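Local coordinates for protein EmGH1 (Erythrobacter marinus, PDB 5Z87) that probably hydrolyses beta-glucosidic bonds as a family 3 glycoside hydrolase, at residues Phe128-Cys131 with Leu135-Asp138; Ala140-Gln145 with Tyr452-Phe457; Leu399-Glu404 with Pro603-Gly608. All coordinates share one frame; numbering follows the deposited sequence.

Contact 1. Residues Phe128-Cys131 with Leu135-Asp138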
loop_
_atom_site.group_PDB
_atom_site.type_symbol
_atom_site.label_atom_id
_atom_site.label_comp_id
_atom_site.label_asym_id
_atom_site.label_seq_id
_atom_site.Cartn_x
_atom_site.Cartn_y
_atom_site.Cartn_z
ATOM N N PHE A 128 0.554 -28.436 -21.281
ATOM C CA PHE A 128 0.113 -27.126 -20.806
ATOM C C PHE A 128 0.761 -26.032 -21.643
ATOM O O PHE A 128 1.987 -26.019 -21.814
ATOM C CB PHE A 128 0.466 -26.923 -19.326
ATOM C CG PHE A 128 -0.361 -27.740 -18.374
ATOM C CD1 PHE A 128 -1.725 -27.522 -18.258
ATOM C CD2 PHE A 128 0.232 -28.707 -17.570
ATOM C CE1 PHE A 128 -2.501 -28.261 -17.371
ATOM C CE2 PHE A 128 -0.527 -29.439 -16.673
ATOM C CZ PHE A 128 -1.912 -29.226 -16.588
ATOM N N GLU A 129 -0.052 -25.117 -22.159
ATOM C CA GLU A 129 0.460 -23.955 -22.881
ATOM C C GLU A 129 -0.106 -22.693 -22.235
ATOM O O GLU A 129 -0.915 -22.764 -21.309
ATOM C CB GLU A 129 0.121 -24.041 -24.373
ATOM C CG GLU A 129 0.708 -25.295 -25.062
ATOM C CD GLU A 129 2.203 -25.202 -25.292
ATOM O OE1 GLU A 129 2.822 -26.244 -25.605
ATOM O OE2 GLU A 129 2.773 -24.092 -25.154
ATOM N N GLU A 130 0.342 -21.529 -22.702
ATOM C CA GLU A 130 -0.177 -20.244 -22.243
ATOM C C GLU A 130 -1.171 -19.721 -23.267
ATOM O O GLU A 130 -0.900 -19.763 -24.469
ATOM C CB GLU A 130 0.940 -19.217 -22.039
ATOM C CG GLU A 130 2.040 -19.667 -21.122
ATOM C CD GLU A 130 1.662 -19.585 -19.649
ATOM O OE1 GLU A 130 2.506 -19.971 -18.808
ATOM O OE2 GLU A 130 0.537 -19.135 -19.335
ATOM N N CYS A 131 -2.311 -19.229 -22.789
ATOM C CA CYS A 131 -3.405 -18.741 -23.624
ATOM C C CYS A 131 -3.937 -17.410 -23.108
ATOM O O CYS A 131 -5.143 -17.204 -23.025
ATOM C CB CYS A 131 -4.542 -19.753 -23.672
ATOM S SG CYS A 131 -4.117 -21.293 -24.538
ATOM N N LEU A 135 -3.206 -18.302 -28.116
ATOM C CA LEU A 135 -2.210 -19.317 -27.807
ATOM C C LEU A 135 -0.797 -18.769 -27.984
ATOM O O LEU A 135 -0.450 -18.249 -29.046
ATOM C CB LEU A 135 -2.422 -20.528 -28.706
ATOM C CG LEU A 135 -1.300 -21.547 -28.742
ATOM C CD1 LEU A 135 -1.197 -22.298 -27.418
ATOM C CD2 LEU A 135 -1.603 -22.478 -29.900
ATOM N N LEU A 136 0.031 -18.889 -26.946
ATOM C CA LEU A 136 1.432 -18.488 -27.049
ATOM C C LEU A 136 2.171 -19.582 -27.812
ATOM O O LEU A 136 2.773 -20.496 -27.240
ATOM C CB LEU A 136 2.036 -18.249 -25.672
ATOM C CG LEU A 136 3.254 -17.329 -25.524
ATOM C CD1 LEU A 136 3.750 -17.364 -24.079
ATOM C CD2 LEU A 136 4.410 -17.647 -26.472
ATOM N N ALA A 137 2.131 -19.474 -29.136
ATOM C CA ALA A 137 2.822 -20.438 -29.984
ATOM C C ALA A 137 3.024 -19.830 -31.361
ATOM O O ALA A 137 2.254 -18.971 -31.797
ATOM C CB ALA A 137 2.054 -21.764 -30.106
ATOM N N ASP A 138 4.062 -20.304 -32.039
ATOM C CA ASP A 138 4.410 -19.787 -33.351
ATOM C C ASP A 138 3.233 -19.908 -34.310
ATOM O O ASP A 138 2.615 -20.971 -34.430
ATOM C CB ASP A 138 5.623 -20.541 -33.885
ATOM C CG ASP A 138 6.383 -19.750 -34.908
ATOM O OD1 ASP A 138 5.886 -19.627 -36.052
ATOM O OD2 ASP A 138 7.469 -19.237 -34.553
HETATM O O HOH W 1 2.492 -21.534 -24.672
#

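Contact 2. Residues Ala140-Gln145 with Tyr452-Phe457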
loop_
_atom_site.group_PDB
_atom_site.type_symbol
_atom_site.label_atom_id
_atom_site.label_comp_id
_atom_site.label_asym_id
_atom_site.label_seq_id
_atom_site.Cartn_x
_atom_site.Cartn_y
_atom_site.Cartn_z
ATOM N N ALA A 140 0.199 -18.656 -34.093
ATOM C CA ALA A 140 -1.162 -18.592 -33.560
ATOM C C ALA A 140 -1.698 -17.156 -33.568
ATOM O O ALA A 140 -0.933 -16.188 -33.534
ATOM C CB ALA A 140 -1.216 -19.156 -32.141
ATOM N N THR A 141 -3.031 -17.034 -33.622
ATOM C CA THR A 141 -3.709 -15.739 -33.634
ATOM C C THR A 141 -3.497 -14.989 -32.318
ATOM O O THR A 141 -3.815 -15.504 -31.242
ATOM C CB THR A 141 -5.201 -15.924 -33.880
ATOM O OG1 THR A 141 -5.400 -16.928 -34.878
ATOM C CG2 THR A 141 -5.843 -14.609 -34.336
ATOM N N GLN A 142 -2.995 -13.757 -32.414
ATOM C CA GLN A 142 -2.697 -12.915 -31.254
ATOM C C GLN A 142 -3.795 -11.870 -31.091
ATOM O O GLN A 142 -3.799 -10.843 -31.774
ATOM C CB GLN A 142 -1.334 -12.257 -31.415
ATOM C CG GLN A 142 -0.208 -13.255 -31.344
ATOM C CD GLN A 142 -0.377 -14.205 -30.172
ATOM O OE1 GLN A 142 -0.163 -13.821 -29.022
ATOM N NE2 GLN A 142 -0.756 -15.454 -30.456
ATOM N N PHE A 143 -4.722 -12.130 -30.179
ATOM C CA PHE A 143 -5.796 -11.195 -29.892
ATOM C C PHE A 143 -5.276 -10.006 -29.076
ATOM O O PHE A 143 -4.108 -9.968 -28.663
ATOM C CB PHE A 143 -6.913 -11.962 -29.199
ATOM C CG PHE A 143 -7.511 -13.033 -30.058
ATOM C CD1 PHE A 143 -8.501 -12.722 -30.985
ATOM C CD2 PHE A 143 -7.073 -14.349 -29.964
ATOM C CE1 PHE A 143 -9.056 -13.712 -31.798
ATOM C CE2 PHE A 143 -7.626 -15.347 -30.766
ATOM C CZ PHE A 143 -8.616 -15.032 -31.681
ATOM N N PRO A 144 -6.096 -8.967 -28.863
ATOM C CA PRO A 144 -5.641 -7.873 -27.996
ATOM C C PRO A 144 -5.333 -8.414 -26.604
ATOM O O PRO A 144 -5.926 -9.394 -26.150
ATOM C CB PRO A 144 -6.828 -6.902 -27.978
ATOM C CG PRO A 144 -7.604 -7.212 -29.216
ATOM C CD PRO A 144 -7.434 -8.690 -29.422
ATOM N N GLN A 145 -4.377 -7.778 -25.940
ATOM C CA GLN A 145 -3.996 -8.171 -24.592
ATOM C C GLN A 145 -5.214 -8.152 -23.662
ATOM O O GLN A 145 -6.251 -7.553 -23.960
ATOM C CB GLN A 145 -2.881 -7.253 -24.087
ATOM C CG GLN A 145 -2.291 -7.605 -22.724
ATOM C CD GLN A 145 -1.755 -9.032 -22.654
ATOM O OE1 GLN A 145 -2.516 -10.006 -22.675
ATOM N NE2 GLN A 145 -0.443 -9.155 -22.540
ATOM N N TYR A 452 3.497 -12.665 -22.965
ATOM C CA TYR A 452 2.868 -13.949 -23.258
ATOM C C TYR A 452 2.398 -14.019 -24.716
ATOM O O TYR A 452 1.300 -14.483 -25.016
ATOM C CB TYR A 452 1.741 -14.226 -22.251
ATOM C CG TYR A 452 2.345 -14.671 -20.933
ATOM C CD1 TYR A 452 2.714 -13.750 -19.954
ATOM C CD2 TYR A 452 2.617 -16.009 -20.704
ATOM C CE1 TYR A 452 3.309 -14.173 -18.775
ATOM C CE2 TYR A 452 3.199 -16.436 -19.540
ATOM C CZ TYR A 452 3.549 -15.525 -18.581
ATOM O OH TYR A 452 4.154 -15.993 -17.446
ATOM N N SER A 453 3.249 -13.551 -25.628
ATOM C CA SER A 453 3.031 -13.562 -27.067
ATOM C C SER A 453 4.211 -14.236 -27.755
ATOM O O SER A 453 5.345 -14.161 -27.268
ATOM C CB SER A 453 2.865 -12.139 -27.636
ATOM O OG SER A 453 1.866 -11.404 -26.954
ATOM N N PRO A 454 3.976 -14.887 -28.896
ATOM C CA PRO A 454 5.082 -15.522 -29.631
ATOM C C PRO A 454 6.003 -14.486 -30.263
ATOM O O PRO A 454 5.550 -13.507 -30.863
ATOM C CB PRO A 454 4.372 -16.353 -30.710
ATOM C CG PRO A 454 2.900 -16.108 -30.553
ATOM C CD PRO A 454 2.716 -14.933 -29.643
ATOM N N LYS A 455 7.305 -14.716 -30.134
ATOM C CA LYS A 455 8.322 -13.838 -30.683
ATOM C C LYS A 455 8.987 -14.465 -31.909
ATOM O O LYS A 455 9.306 -15.659 -31.902
ATOM C CB LYS A 455 9.392 -13.513 -29.639
ATOM C CG LYS A 455 8.909 -12.567 -28.549
ATOM C CD LYS A 455 9.816 -12.642 -27.346
ATOM C CE LYS A 455 9.535 -11.521 -26.357
ATOM N NZ LYS A 455 10.181 -11.787 -25.031
ATOM N N PRO A 456 9.229 -13.679 -32.974
ATOM C CA PRO A 456 8.938 -12.238 -33.019
ATOM C C PRO A 456 7.466 -11.946 -33.276
ATOM O O PRO A 456 6.790 -12.766 -33.903
ATOM C CB PRO A 456 9.801 -11.744 -34.180
ATOM C CG PRO A 456 9.905 -12.928 -35.088
ATOM C CD PRO A 456 9.874 -14.158 -34.210
ATOM N N PHE A 457 6.986 -10.801 -32.788
ATOM C CA PHE A 457 5.587 -10.435 -32.966
ATOM C C PHE A 457 5.233 -10.392 -34.442
ATOM O O PHE A 457 6.025 -9.939 -35.270
ATOM C CB PHE A 457 5.299 -9.062 -32.345
ATOM C CG PHE A 457 5.552 -8.982 -30.865
ATOM C CD1 PHE A 457 5.521 -10.121 -30.069
ATOM C CD2 PHE A 457 5.810 -7.758 -30.266
ATOM C CE1 PHE A 457 5.754 -10.036 -28.700
ATOM C CE2 PHE A 457 6.048 -7.667 -28.904
ATOM C CZ PHE A 457 6.015 -8.808 -28.119
#

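Contact 3. Residues Leu399-Glu404 with Pro603-Gly608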
loop_
_atom_site.group_PDB
_atom_site.type_symbol
_atom_site.label_atom_id
_atom_site.label_comp_id
_atom_site.label_asym_id
_atom_site.label_seq_id
_atom_site.Cartn_x
_atom_site.Cartn_y
_atom_site.Cartn_z
ATOM N N LEU A 399 -6.696 -23.809 -38.750
ATOM C CA LEU A 399 -7.213 -22.889 -37.735
ATOM C C LEU A 399 -6.278 -21.714 -37.486
ATOM O O LEU A 399 -6.739 -20.582 -37.297
ATOM C CB LEU A 399 -7.441 -23.624 -36.419
ATOM C CG LEU A 399 -8.546 -24.664 -36.392
ATOM C CD1 LEU A 399 -8.553 -25.349 -35.037
ATOM C CD2 LEU A 399 -9.890 -24.026 -36.693
ATOM N N ALA A 400 -4.975 -21.973 -37.458
ATOM C CA ALA A 400 -4.003 -20.963 -37.072
ATOM C C ALA A 400 -4.124 -19.705 -37.930
ATOM O O ALA A 400 -3.901 -19.742 -39.145
ATOM C CB ALA A 400 -2.602 -21.543 -37.173
ATOM N N ARG A 401 -4.465 -18.592 -37.277
ATOM C CA ARG A 401 -4.557 -17.282 -37.923
ATOM C C ARG A 401 -5.467 -17.341 -39.141
ATOM O O ARG A 401 -5.235 -16.680 -40.157
ATOM C CB ARG A 401 -3.175 -16.739 -38.280
ATOM C CG ARG A 401 -2.340 -16.381 -37.058
ATOM C CD ARG A 401 -1.142 -15.535 -37.448
ATOM N NE ARG A 401 -1.563 -14.223 -37.911
ATOM C CZ ARG A 401 -1.000 -13.562 -38.914
ATOM N NH1 ARG A 401 0.008 -14.101 -39.589
ATOM N NH2 ARG A 401 -1.463 -12.365 -39.254
ATOM N N SER A 402 -6.516 -18.151 -39.026
ATOM C CA SER A 402 -7.502 -18.272 -40.082
ATOM C C SER A 402 -8.161 -16.921 -40.335
ATOM O O SER A 402 -8.081 -15.998 -39.523
ATOM C CB SER A 402 -8.557 -19.297 -39.697
ATOM O OG SER A 402 -9.402 -18.764 -38.689
ATOM N N THR A 403 -8.828 -16.809 -41.483
ATOM C CA THR A 403 -9.444 -15.534 -41.829
ATOM C C THR A 403 -10.520 -15.162 -40.817
ATOM O O THR A 403 -10.633 -13.998 -40.415
ATOM C CB THR A 403 -9.997 -15.594 -43.254
ATOM O OG1 THR A 403 -8.900 -15.511 -44.174
ATOM C CG2 THR A 403 -10.959 -14.438 -43.528
ATOM N N GLU A 404 -11.284 -16.148 -40.351
ATOM C CA GLU A 404 -12.283 -15.877 -39.325
ATOM C C GLU A 404 -11.633 -15.448 -38.006
ATOM O O GLU A 404 -12.140 -14.550 -37.320
ATOM C CB GLU A 404 -13.163 -17.108 -39.129
ATOM C CG GLU A 404 -13.934 -17.141 -37.836
ATOM C CD GLU A 404 -14.748 -18.417 -37.684
ATOM O OE1 GLU A 404 -15.171 -18.985 -38.720
ATOM O OE2 GLU A 404 -14.959 -18.854 -36.531
ATOM N N PRO A 603 -3.273 -3.676 -28.902
ATOM C CA PRO A 603 -4.523 -3.945 -29.622
ATOM C C PRO A 603 -4.504 -5.208 -30.482
ATOM O O PRO A 603 -5.395 -5.411 -31.312
ATOM C CB PRO A 603 -4.697 -2.676 -30.467
ATOM C CG PRO A 603 -3.309 -2.236 -30.733
ATOM C CD PRO A 603 -2.470 -2.630 -29.558
ATOM N N GLY A 604 -3.537 -6.090 -30.274
ATOM C CA GLY A 604 -3.568 -7.359 -30.975
ATOM C C GLY A 604 -3.003 -7.248 -32.381
ATOM O O GLY A 604 -2.493 -6.212 -32.801
ATOM N N GLU A 605 -3.103 -8.353 -33.132
ATOM C CA GLU A 605 -2.349 -8.435 -34.377
ATOM C C GLU A 605 -3.023 -7.690 -35.524
ATOM O O GLU A 605 -2.349 -7.325 -36.490
ATOM C CB GLU A 605 -2.099 -9.900 -34.745
ATOM C CG GLU A 605 -3.349 -10.704 -35.005
ATOM C CD GLU A 605 -3.056 -11.962 -35.803
ATOM O OE1 GLU A 605 -2.418 -12.894 -35.254
ATOM O OE2 GLU A 605 -3.445 -12.007 -36.991
ATOM N N GLN A 606 -4.322 -7.438 -35.429
ATOM C CA GLN A 606 -5.030 -6.592 -36.376
ATOM C C GLN A 606 -5.181 -5.154 -35.870
ATOM O O GLN A 606 -5.982 -4.393 -36.418
ATOM C CB GLN A 606 -6.402 -7.196 -36.690
ATOM C CG GLN A 606 -6.325 -8.546 -37.406
ATOM C CD GLN A 606 -5.455 -8.509 -38.669
ATOM O OE1 GLN A 606 -5.682 -7.696 -39.563
ATOM N NE2 GLN A 606 -4.452 -9.392 -38.738
ATOM N N GLY A 607 -4.411 -4.764 -34.851
ATOM C CA GLY A 607 -4.671 -3.496 -34.182
ATOM C C GLY A 607 -4.466 -2.285 -35.075
ATOM O O GLY A 607 -5.224 -1.314 -35.000
ATOM N N GLY A 608 -3.443 -2.324 -35.929
ATOM C CA GLY A 608 -3.171 -1.197 -36.806
ATOM C C GLY A 608 -4.356 -0.823 -37.673
ATOM O O GLY A 608 -4.612 0.360 -37.910
#

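Contact 1. Residues Phe128-Cys131 with Leu135-Asp138
E130 and L136 pack tightly, flank to flank. The backbone N of L136 donates to the carbonyl O of E130 at 2.8 Å, nearly straight at 174°, and the two side chains run the same way, with CB of E130 and CB of L136 3.9 Å apart and CD1 of L136 against CB and CG of E130. A second apolar touch comes from L135. Its side chain sets off away from 128-131, but with CG anti to the backbone N (chi1 167°) the branch swings back, and CD1 of L135 meets CB of E129 at 3.7 Å.

More loosely, SG of C131 stands 4.2 Å from CD1 of L135. The polar side is less directly packed: OE2 of E129 and O of L136, both acceptors and 4.2 Å apart, are joined by a water that donates to OE2 of E129 at 2.6 Å and to O of L136 at 2.8 Å, and accepts from the backbone N of E130. L136 is the touching residue that is partly exposed. E129 is also held by A95 N and S96 OG, while OE1 of E130 bonds Y93 OH and a dithiothreitol probably left from the crystallisation liquor.

L136 centres an inverse gamma turn in the loop that runs from strand 126-129 to helix 146-150; that strand lies between strands 91-93 and 176-177 in the parallel sheet of the TIM-barrel domain.

Contact 2. Residues Ala140-Gln145 with Tyr452-Phe457
Q142 and P454 approach each other from opposite directions, and the amide of the one is laid against the ring of the other. CD of P454 sits over the flat amide, 3.2 Å from CD of Q142 and 3.1 Å from OE1 of Q142, while CG of P454 lies over the nitrogen end, 3.7 Å from NE2 of Q142. The glutamine reaches this place by a bend: CG is anti to the carbonyl carbon (chi1 -68°) and the chain bends at chi2 (-47°), which lays the amide across the proline.

NE2 of Q142 donates to O of A140 at 3.2 Å with a straight N-H (170°), the donor standing above the carbonyl plane and the acceptor lying in the plane of the amide; a further bond goes to L135 O. At the other end OE1 is buried with no polar partner, facing carbon, with CB of S453 3.7 Å from OE1 of Q142.

Y452, one residue before, bonds E541 through its OH and lines the dithiothreitol pocket. The arrangement joins a loop of the TIM-barrel domain to one of the C-terminal domain, and such a pocket between these two domains is characteristic of family 3 glycoside hydrolases.

Contact 3. Residues Leu399-Glu404 with Pro603-Gly608
R401 reaches across to E605 in a salt bridge. CB leaves at a slant to the partner segment, and the chain runs on extended before turning at chi3 (68°), the bend that lays the guanidinium beside the carboxylate. CG of R401 passes 3.9 Å from OE1 of E605, and CD of R401 closes to 3.7 Å from the same oxygen. NE, the first polar atom, donates to OE2 of E605 at 3.0 Å on the syn side, with a weak second bond to OE1 of E605 at 3.1 Å. CZ of R401 follows, 3.5 Å from OE2 of E605.

The arginine occupies the third position of a type II beta turn from L399 to S402, which links helix 393-399 to helix 403-416; S402 is the N-cap of the latter, its OG taking H405 N. E605 belongs to the type I turn of G604-G607 that opens helix 607-615 in the C-terminal domain.

At the tip, NH2 of R401 also donates to OE2 of E605 at 3.0 Å, from above the carboxylate plane, so this one oxygen is gripped side-on by two nitrogens. OE2 lies in the guanidinium plane, while the guanidinium and carboxylate planes are 58° apart. A leucine in place of R401 would probably leave OE2 of E605 without its cationic mate and the carboxylate freer to turn about its tie to Q142. That tie runs from OE1 of E605 to Q142 N, while NE2 of Q606 adds a weak bond to OE2 of E605 at 3.3 Å.

The three contacts form a row in space with contact 2 in the middle: the centres of contacts 1 and 2 are about 9 Å apart, as are those of 2 and 3, with about 15 Å between 1 and 3, whose nearest atoms are about 6 Å apart. Contact 1 closes before contact 2 opens, both using the loop between strand 126-129 and helix 146-150, whereas contacts 2 and 3 alternate along the sequence. Q142 O probably accepts from E605 N, which ties contact 2 to contact 3. This single loop of the TIM-barrel domain thereby meets two parts of the C-terminal domain, 452-457 and 603-608, linking the pocket edge to the turn before helix 403-416.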